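Extracellular solute-binding protein family 1 (Arthrobacter chlorophenolicus, PDB 4R2F) probably binds oligosaccharides such as laminaribiose outside the membrane and delivers them to an ABC-type sugar transporter. Local coordinates at residues A[166-171]-A[187-192]; A[174-179]-A[238-243]; A[205-210]-A[305-310]. All coordinates share one frame; numbering follows the deposited sequence.

Interaction 1: residues A[166-171]-A[187-192]; sequences EKAGVG and KGVGAV
Val189 fills the contact from one side, Lys167 and Ala168 from the other, and the side chains meet carbon to carbon. The lysine lays the aliphatic part of its chain against the valine: CD of Lys167 is 3.7 Å from CG2 of Val189 and equally near its CB, the side chains sliding past each other in opposite directions. In Lys167, CG anti to the backbone N (chi1 -168°) and a nearly extended chi2 carry CD there; bends at chi3 and chi4 then turn CE and NZ away. The same CG2 of Val189 reaches CB of Ala168, at 3.9 Å, while CG1 of Val189 lies over the helix backbone, 4.0 Å from CA of Ala168. With an alanine here both methyls would go, and CD of Lys167 would probably lose its support and CB of Ala168 its contact with segment 187-192.

The backbone bonds belong to each segment separately. Helix 162-168 and helix 176-188 both end in Schellman motifs, with Gly169 and Gly190 taking positive phi (70° and 82°). Gly169 N bonds to Glu166 O at 3.1 Å, and Gly190 N to Lys187 O at 2.9 Å; Ala191 N reaches back to Leu186 O. Ala168 also packs on Leu186, in the last turn of helix 176-188.

Two helix C-termini thus meet at the protein surface through a small apolar patch, held by van der Waals contact with no polar bond between them.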
loop_
_atom_site.group_PDB
_atom_site.type_symbol
_atom_site.label_atom_id
_atom_site.label_comp_id
_atom_site.label_asym_id
_atom_site.label_seq_id
_atom_site.Cartn_x
_atom_site.Cartn_y
_atom_site.Cartn_z
ATOM N N GLU A 166 -16.443 -12.474 -19.890
ATOM C CA GLU A 166 -16.997 -13.208 -21.023
ATOM C C GLU A 166 -18.307 -13.906 -20.646
ATOM O O GLU A 166 -19.290 -13.802 -21.354
ATOM C CB GLU A 166 -15.966 -14.224 -21.492
ATOM C CG GLU A 166 -16.440 -15.245 -22.503
ATOM C CD GLU A 166 -15.294 -16.131 -22.947
ATOM O OE1 GLU A 166 -14.520 -16.598 -22.078
ATOM O OE2 GLU A 166 -15.158 -16.344 -24.167
ATOM N N LYS A 167 -18.312 -14.605 -19.518
ATOM C CA LYS A 167 -19.502 -15.246 -19.023
ATOM C C LYS A 167 -20.664 -14.287 -18.805
ATOM O O LYS A 167 -21.802 -14.617 -19.097
ATOM C CB LYS A 167 -19.210 -15.969 -17.709
ATOM C CG LYS A 167 -20.324 -16.915 -17.276
ATOM C CD LYS A 167 -20.341 -17.146 -15.768
ATOM C CE LYS A 167 -19.238 -18.091 -15.314
ATOM N NZ LYS A 167 -19.624 -19.520 -15.449
ATOM N N ALA A 168 -20.390 -13.110 -18.272
ATOM C CA ALA A 168 -21.441 -12.136 -17.984
ATOM C C ALA A 168 -21.830 -11.345 -19.225
ATOM O O ALA A 168 -22.788 -10.585 -19.191
ATOM C CB ALA A 168 -20.984 -11.165 -16.886
ATOM N N GLY A 169 -21.047 -11.471 -20.291
ATOM C CA GLY A 169 -21.323 -10.768 -21.522
ATOM C C GLY A 169 -21.081 -9.275 -21.405
ATOM O O GLY A 169 -21.797 -8.502 -22.002
ATOM N N VAL A 170 -20.070 -8.859 -20.642
ATOM C CA VAL A 170 -19.815 -7.419 -20.472
ATOM C C VAL A 170 -18.360 -7.049 -20.724
ATOM O O VAL A 170 -17.469 -7.907 -20.742
ATOM C CB VAL A 170 -20.230 -6.908 -19.073
ATOM C CG1 VAL A 170 -21.728 -7.044 -18.868
ATOM C CG2 VAL A 170 -19.480 -7.646 -17.978
ATOM N N GLY A 171 -18.147 -5.755 -20.946
ATOM C CA GLY A 171 -16.837 -5.199 -21.220
ATOM C C GLY A 171 -16.203 -4.635 -19.955
ATOM O O GLY A 171 -16.859 -4.452 -18.916
ATOM N N LYS A 187 -22.771 -9.845 -11.013
ATOM C CA LYS A 187 -23.540 -10.396 -9.906
ATOM C C LYS A 187 -24.564 -11.412 -10.411
ATOM O O LYS A 187 -24.752 -12.466 -9.823
ATOM C CB LYS A 187 -24.230 -9.278 -9.147
ATOM C CG LYS A 187 -25.101 -9.730 -7.972
ATOM C CD LYS A 187 -25.750 -8.494 -7.362
ATOM C CE LYS A 187 -27.242 -8.639 -7.143
ATOM N NZ LYS A 187 -27.476 -9.621 -6.060
ATOM N N GLY A 188 -25.195 -11.091 -11.526
ATOM C CA GLY A 188 -26.180 -11.949 -12.150
ATOM C C GLY A 188 -25.626 -13.275 -12.618
ATOM O O GLY A 188 -26.382 -14.200 -12.750
ATOM N N VAL A 189 -24.321 -13.401 -12.861
ATOM C CA VAL A 189 -23.763 -14.738 -13.134
ATOM C C VAL A 189 -23.002 -15.305 -11.928
ATOM O O VAL A 189 -22.192 -16.211 -12.079
ATOM C CB VAL A 189 -22.911 -14.817 -14.426
ATOM C CG1 VAL A 189 -23.753 -14.407 -15.634
ATOM C CG2 VAL A 189 -21.630 -13.987 -14.334
ATOM N N GLY A 190 -23.282 -14.787 -10.736
ATOM C CA GLY A 190 -22.698 -15.323 -9.499
ATOM C C GLY A 190 -21.290 -14.858 -9.142
ATOM O O GLY A 190 -20.636 -15.441 -8.277
ATOM N N ALA A 191 -20.818 -13.799 -9.782
ATOM C CA ALA A 191 -19.468 -13.303 -9.517
ATOM C C ALA A 191 -19.507 -12.067 -8.615
ATOM O O ALA A 191 -20.562 -11.460 -8.401
ATOM C CB ALA A 191 -18.771 -12.974 -10.827
ATOM N N VAL A 192 -18.350 -11.704 -8.083
ATOM C CA VAL A 192 -18.226 -10.464 -7.332
ATOM C C VAL A 192 -17.703 -9.389 -8.247
ATOM O O VAL A 192 -16.586 -9.462 -8.757
ATOM C CB VAL A 192 -17.333 -10.630 -6.099
ATOM C CG1 VAL A 192 -17.062 -9.279 -5.444
ATOM C CG2 VAL A 192 -18.012 -11.575 -5.123
#

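Interaction 2: residues A[174-179]-A[238-243]; sequences TDWASL and VEFLLE
Trp176, in the first turn of helix 176-188, and Phe240, in the middle of helix 232-246, are the closest backbone positions, their CA atoms 8.0 Å apart, which leaves room for two rings between the helices. The rings form an offset stack: the five-membered ring of Trp176 and the Phe240 ring have centroids 4.7 Å apart and planes inclined by only 15°. The indole's benzo part joins in, CE3 of Trp176 lying 3.5 Å from CG of Phe240. CB of Trp176 adds a CH-pi contact over the same phenyl ring, 3.9 Å from its centroid. Phe240 extends across to the other helix because its CG points directly away from the backbone N (chi1 180°), bringing CZ to 3.3 Å from the carbonyl O of Trp176. Leu179, one turn on, meets the Phe240 ring at its edge, CD2 lying in the ring plane 4.0 Å from CE2.

The start of helix 176-188 is fixed by Asp175, the N-cap residue, whose OD1 accepts from Ser178 N at 2.8 Å. Met212 of helix 204-215 touches both Trp176 and Phe240. This is a buried aromatic junction between helices, within the hydrophobic core of a solute-binding protein lobe.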
loop_
_atom_site.group_PDB
_atom_site.type_symbol
_atom_site.label_atom_id
_atom_site.label_comp_id
_atom_site.label_asym_id
_atom_site.label_seq_id
_atom_site.Cartn_x
_atom_site.Cartn_y
_atom_site.Cartn_z
ATOM N N THR A 174 -14.855 1.612 -17.991
ATOM C CA THR A 174 -14.001 2.772 -18.256
ATOM C C THR A 174 -14.306 3.904 -17.295
ATOM O O THR A 174 -13.601 4.911 -17.277
ATOM C CB THR A 174 -14.215 3.287 -19.680
ATOM O OG1 THR A 174 -15.599 3.596 -19.852
ATOM C CG2 THR A 174 -13.804 2.226 -20.697
ATOM N N ASP A 175 -15.362 3.745 -16.498
ATOM C CA ASP A 175 -15.773 4.774 -15.560
ATOM C C ASP A 175 -16.711 4.200 -14.534
ATOM O O ASP A 175 -17.052 3.009 -14.613
ATOM C CB ASP A 175 -16.406 5.968 -16.291
ATOM C CG ASP A 175 -17.640 5.602 -17.135
ATOM O OD1 ASP A 175 -18.249 4.510 -17.026
ATOM O OD2 ASP A 175 -18.007 6.474 -17.929
ATOM N N TRP A 176 -17.123 5.029 -13.577
ATOM C CA TRP A 176 -17.952 4.550 -12.457
ATOM C C TRP A 176 -19.294 3.998 -12.933
ATOM O O TRP A 176 -19.739 2.959 -12.461
ATOM C CB TRP A 176 -18.163 5.650 -11.414
ATOM C CG TRP A 176 -16.926 5.956 -10.637
ATOM C CD1 TRP A 176 -15.645 5.550 -10.937
ATOM C CD2 TRP A 176 -16.822 6.740 -9.446
ATOM N NE1 TRP A 176 -14.774 6.006 -9.989
ATOM C CE2 TRP A 176 -15.462 6.749 -9.067
ATOM C CE3 TRP A 176 -17.746 7.420 -8.648
ATOM C CZ2 TRP A 176 -15.003 7.416 -7.933
ATOM C CZ3 TRP A 176 -17.290 8.065 -7.519
ATOM C CH2 TRP A 176 -15.929 8.064 -7.176
ATOM N N ALA A 177 -19.914 4.686 -13.883
ATOM C CA ALA A 177 -21.202 4.276 -14.415
ATOM C C ALA A 177 -21.073 2.923 -15.096
ATOM O O ALA A 177 -21.912 2.061 -14.904
ATOM C CB ALA A 177 -21.745 5.325 -15.389
ATOM N N SER A 178 -20.018 2.719 -15.878
ATOM C CA SER A 178 -19.830 1.427 -16.505
ATOM C C SER A 178 -19.428 0.337 -15.464
ATOM O O SER A 178 -19.806 -0.814 -15.616
ATOM C CB SER A 178 -18.876 1.520 -17.708
ATOM O OG SER A 178 -17.553 1.904 -17.353
ATOM N N LEU A 179 -18.716 0.700 -14.393
ATOM C CA LEU A 179 -18.402 -0.271 -13.321
ATOM C C LEU A 179 -19.682 -0.828 -12.691
ATOM O O LEU A 179 -19.836 -2.047 -12.514
ATOM C CB LEU A 179 -17.484 0.360 -12.252
ATOM C CG LEU A 179 -17.239 -0.361 -10.922
ATOM C CD1 LEU A 179 -16.765 -1.773 -11.153
ATOM C CD2 LEU A 179 -16.233 0.414 -10.066
ATOM N N VAL A 238 -18.172 8.292 -1.663
ATOM C CA VAL A 238 -18.745 7.422 -0.664
ATOM C C VAL A 238 -20.153 6.981 -1.041
ATOM O O VAL A 238 -20.502 5.824 -0.811
ATOM C CB VAL A 238 -18.726 8.058 0.732
ATOM C CG1 VAL A 238 -19.453 7.174 1.745
ATOM C CG2 VAL A 238 -17.291 8.244 1.191
ATOM N N GLU A 239 -20.944 7.879 -1.629
ATOM C CA GLU A 239 -22.262 7.514 -2.155
ATOM C C GLU A 239 -22.163 6.422 -3.221
ATOM O O GLU A 239 -23.017 5.558 -3.308
ATOM C CB GLU A 239 -22.997 8.736 -2.742
ATOM C CG GLU A 239 -23.534 9.698 -1.688
ATOM C CD GLU A 239 -24.187 10.958 -2.263
ATOM O OE1 GLU A 239 -23.957 11.314 -3.444
ATOM O OE2 GLU A 239 -24.940 11.614 -1.515
ATOM N N PHE A 240 -21.121 6.461 -4.038
ATOM C CA PHE A 240 -20.975 5.462 -5.073
ATOM C C PHE A 240 -20.644 4.087 -4.472
ATOM O O PHE A 240 -21.221 3.078 -4.870
ATOM C CB PHE A 240 -19.939 5.894 -6.090
ATOM C CG PHE A 240 -19.743 4.905 -7.178
ATOM C CD1 PHE A 240 -20.755 4.665 -8.109
ATOM C CD2 PHE A 240 -18.558 4.191 -7.275
ATOM C CE1 PHE A 240 -20.588 3.733 -9.114
ATOM C CE2 PHE A 240 -18.382 3.267 -8.298
ATOM C CZ PHE A 240 -19.398 3.030 -9.206
ATOM N N LEU A 241 -19.740 4.071 -3.508
ATOM C CA LEU A 241 -19.414 2.847 -2.793
ATOM C C LEU A 241 -20.649 2.257 -2.109
ATOM O O LEU A 241 -20.915 1.066 -2.217
ATOM C CB LEU A 241 -18.301 3.109 -1.789
ATOM C CG LEU A 241 -16.940 3.319 -2.478
ATOM C CD1 LEU A 241 -15.935 4.040 -1.600
ATOM C CD2 LEU A 241 -16.379 1.996 -2.964
ATOM N N LEU A 242 -21.417 3.094 -1.429
ATOM C CA LEU A 242 -22.682 2.639 -0.828
ATOM C C LEU A 242 -23.650 2.045 -1.839
ATOM O O LEU A 242 -24.340 1.073 -1.537
ATOM C CB LEU A 242 -23.357 3.778 -0.092
ATOM C CG LEU A 242 -22.635 4.237 1.163
ATOM C CD1 LEU A 242 -23.226 5.572 1.647
ATOM C CD2 LEU A 242 -22.730 3.170 2.243
ATOM N N GLU A 243 -23.668 2.596 -3.051
ATOM C CA GLU A 243 -24.476 2.064 -4.108
ATOM C C GLU A 243 -23.933 0.714 -4.583
ATOM O O GLU A 243 -24.699 -0.177 -4.889
ATOM C CB GLU A 243 -24.513 3.046 -5.266
ATOM C CG GLU A 243 -25.704 2.884 -6.180
ATOM C CD GLU A 243 -25.683 3.892 -7.314
ATOM O OE1 GLU A 243 -26.554 3.807 -8.201
ATOM O OE2 GLU A 243 -24.787 4.766 -7.334
#

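Interaction 3: residues A[205-210]-A[305-310]; sequences GNHLMI and AALIFP. With BGC (beta-D-glucopyranose), chain B.
His207 and Phe309 meet with their rings inclined at 40°, neither stacked nor edge-to-face, centroids 4.4 Å apart. Each sees the other differently. The phenyl points its far end at the imidazole, so that CZ of Phe309 sits over the centre of one His207 face, 3.4 Å from NE2, whereas the imidazole approaches the phenyl obliquely. Both side chains have CG anti to the carbonyl carbon (chi1 near -60° in both), a setting that sends the one ring out from helix 204-215 and the other out from strand 306-316 into the same space.

Leu307 packs nearer the backbone of the histidine. Its CD2 is 3.7 Å from CB of His207 and 3.3 Å from the backbone O of His207, so Leu307 joins the strand to the helix closer to their main chains.

The sugar meets the two rings in different ways. At the edge of the imidazole, NE2 of His207 donates to O6 of the beta-D-glucopyranose at 2.8 Å, almost straight at 172°. Phe309 instead offers a face, with C2 of the glucose above it and offset toward the rim; O3 of the glucose comes to 3.2 Å from CD2 of Phe309. On the other ring nitrogen, His207 ND1 is hydrogen-bonded to Arg156 NE, so both nitrogens are engaged and rotation of the imidazole is restricted. Phe380 packs edge-to-face with Phe309, while Asp154, Asn311, Asp395 and Gly101 supply further hydrogen bonds to the glucose.

An aromatic ring against the sugar, beside polar groups that bind its hydroxyls, is characteristic of carbohydrate sites in solute-binding proteins of ABC transporters, and here the pair lines the pocket holding the bound glycan.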
loop_
_atom_site.group_PDB
_atom_site.type_symbol
_atom_site.label_atom_id
_atom_site.label_comp_id
_atom_site.label_asym_id
_atom_site.label_seq_id
_atom_site.Cartn_x
_atom_site.Cartn_y
_atom_site.Cartn_z
ATOM N N GLY A 205 -9.534 -2.628 1.922
ATOM C CA GLY A 205 -10.768 -1.853 2.051
ATOM C C GLY A 205 -10.492 -0.405 2.386
ATOM O O GLY A 205 -11.091 0.498 1.782
ATOM N N ASN A 206 -9.602 -0.189 3.356
ATOM C CA ASN A 206 -9.148 1.164 3.718
ATOM C C ASN A 206 -8.660 1.879 2.475
ATOM O O ASN A 206 -8.968 3.046 2.247
ATOM C CB ASN A 206 -7.986 1.105 4.707
ATOM C CG ASN A 206 -8.392 0.681 6.101
ATOM O OD1 ASN A 206 -7.538 0.543 6.968
ATOM N ND2 ASN A 206 -9.680 0.536 6.344
ATOM N N HIS A 207 -7.902 1.162 1.652
ATOM C CA HIS A 207 -7.231 1.792 0.545
ATOM C C HIS A 207 -8.212 2.135 -0.551
ATOM O O HIS A 207 -8.056 3.143 -1.234
ATOM C CB HIS A 207 -6.130 0.895 0.009
ATOM C CG HIS A 207 -5.058 0.603 1.011
ATOM N ND1 HIS A 207 -4.073 -0.336 0.797
ATOM C CD2 HIS A 207 -4.802 1.146 2.229
ATOM C CE1 HIS A 207 -3.262 -0.369 1.841
ATOM N NE2 HIS A 207 -3.683 0.526 2.721
ATOM N N LEU A 208 -9.216 1.278 -0.702
ATOM C CA LEU A 208 -10.299 1.504 -1.611
ATOM C C LEU A 208 -11.026 2.799 -1.254
ATOM O O LEU A 208 -11.371 3.554 -2.137
ATOM C CB LEU A 208 -11.278 0.327 -1.578
ATOM C CG LEU A 208 -12.434 0.395 -2.561
ATOM C CD1 LEU A 208 -11.975 0.590 -4.009
ATOM C CD2 LEU A 208 -13.296 -0.850 -2.422
ATOM N N MET A 209 -11.272 3.043 0.029
ATOM C CA MET A 209 -12.045 4.244 0.449
ATOM C C MET A 209 -11.323 5.480 -0.104
ATOM O O MET A 209 -11.903 6.298 -0.849
ATOM C CB MET A 209 -12.184 4.331 1.979
ATOM C CG MET A 209 -13.005 3.233 2.681
ATOM S SD MET A 209 -14.719 3.008 2.155
ATOM C CE MET A 209 -14.556 1.658 1.003
ATOM N N ILE A 210 -10.026 5.542 0.173
ATOM C CA ILE A 210 -9.220 6.682 -0.225
ATOM C C ILE A 210 -8.985 6.692 -1.722
ATOM O O ILE A 210 -9.072 7.754 -2.334
ATOM C CB ILE A 210 -7.858 6.748 0.501
ATOM C CG1 ILE A 210 -8.024 6.623 2.013
ATOM C CG2 ILE A 210 -7.134 8.058 0.152
ATOM C CD1 ILE A 210 -8.829 7.726 2.645
ATOM N N ALA A 305 -7.154 8.850 -11.138
ATOM C CA ALA A 305 -6.103 8.717 -10.124
ATOM C C ALA A 305 -5.814 7.257 -9.805
ATOM O O ALA A 305 -6.688 6.402 -9.943
ATOM C CB ALA A 305 -6.481 9.458 -8.858
ATOM N N ALA A 306 -4.570 6.998 -9.392
ATOM C CA ALA A 306 -4.158 5.732 -8.792
ATOM C C ALA A 306 -3.597 6.033 -7.413
ATOM O O ALA A 306 -3.039 7.106 -7.186
ATOM C CB ALA A 306 -3.093 5.042 -9.645
ATOM N N LEU A 307 -3.790 5.102 -6.491
ATOM C CA LEU A 307 -3.282 5.216 -5.122
ATOM C C LEU A 307 -1.929 4.510 -5.045
ATOM O O LEU A 307 -1.787 3.394 -5.543
ATOM C CB LEU A 307 -4.251 4.578 -4.158
ATOM C CG LEU A 307 -3.814 4.490 -2.703
ATOM C CD1 LEU A 307 -3.567 5.898 -2.159
ATOM C CD2 LEU A 307 -4.880 3.796 -1.890
ATOM N N ILE A 308 -0.948 5.174 -4.436
ATOM C CA ILE A 308 0.395 4.628 -4.254
ATOM C C ILE A 308 0.938 4.918 -2.846
ATOM O O ILE A 308 0.633 5.963 -2.258
ATOM C CB ILE A 308 1.339 5.159 -5.355
ATOM C CG1 ILE A 308 2.538 4.228 -5.564
ATOM C CG2 ILE A 308 1.804 6.591 -5.066
ATOM C CD1 ILE A 308 3.295 4.569 -6.847
ATOM N N PHE A 309 1.718 3.958 -2.320
ATOM C CA PHE A 309 2.378 4.028 -1.010
ATOM C C PHE A 309 3.895 4.019 -1.231
ATOM O O PHE A 309 4.435 3.086 -1.822
ATOM C CB PHE A 309 1.982 2.868 -0.095
ATOM C CG PHE A 309 0.533 2.864 0.240
ATOM C CD1 PHE A 309 -0.375 2.277 -0.625
ATOM C CD2 PHE A 309 0.068 3.489 1.387
ATOM C CE1 PHE A 309 -1.744 2.294 -0.352
ATOM C CE2 PHE A 309 -1.298 3.506 1.678
ATOM C CZ PHE A 309 -2.196 2.917 0.792
ATOM N N PRO A 310 4.581 5.066 -0.754
ATOM C CA PRO A 310 6.025 5.158 -0.839
ATOM C C PRO A 310 6.701 4.421 0.298
ATOM O O PRO A 310 7.163 5.037 1.261
ATOM C CB PRO A 310 6.265 6.661 -0.712
ATOM C CG PRO A 310 5.197 7.124 0.202
ATOM C CD PRO A 310 3.997 6.248 -0.085
HETATM C C2 BGC B . 0.994 -0.283 2.300
HETATM C C3 BGC B . 1.634 0.535 3.422
HETATM C C4 BGC B . 0.574 0.940 4.437
HETATM C C5 BGC B . -0.164 -0.293 4.942
HETATM C C6 BGC B . -1.326 0.076 5.874
HETATM C C1 BGC B . 0.381 -1.502 2.969
HETATM O O2 BGC B . 1.959 -0.665 1.328
HETATM O O3 BGC B . 2.270 1.697 2.891
HETATM O O4 BGC B . 1.195 1.549 5.562
HETATM O O5 BGC B . -0.669 -1.056 3.840
HETATM O O6 BGC B . -2.346 0.848 5.203
#

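In the fold
The three contacts run from the surface toward the middle of the chain. Interaction 1 lies at the periphery, its centre about 28 Å from the centre of the chain; interaction 2 is buried, and the centre of interaction 3, at the sugar, is only about 7 Å from the centre of the chain. Interactions 1 and 2 share helix 176-188, its C-terminal end in the former and its N-terminal start in the latter. Interactions 2 and 3 touch directly, CD1 of Leu241 lying 3.8 Å from CE of Met209, so helix 232-246 packs on helix 204-215. The chemistry changes with depth: aliphatic contact outside, aromatic stacking in the core, and aromatic rings combined with hydrogen bonding where the ligand sits.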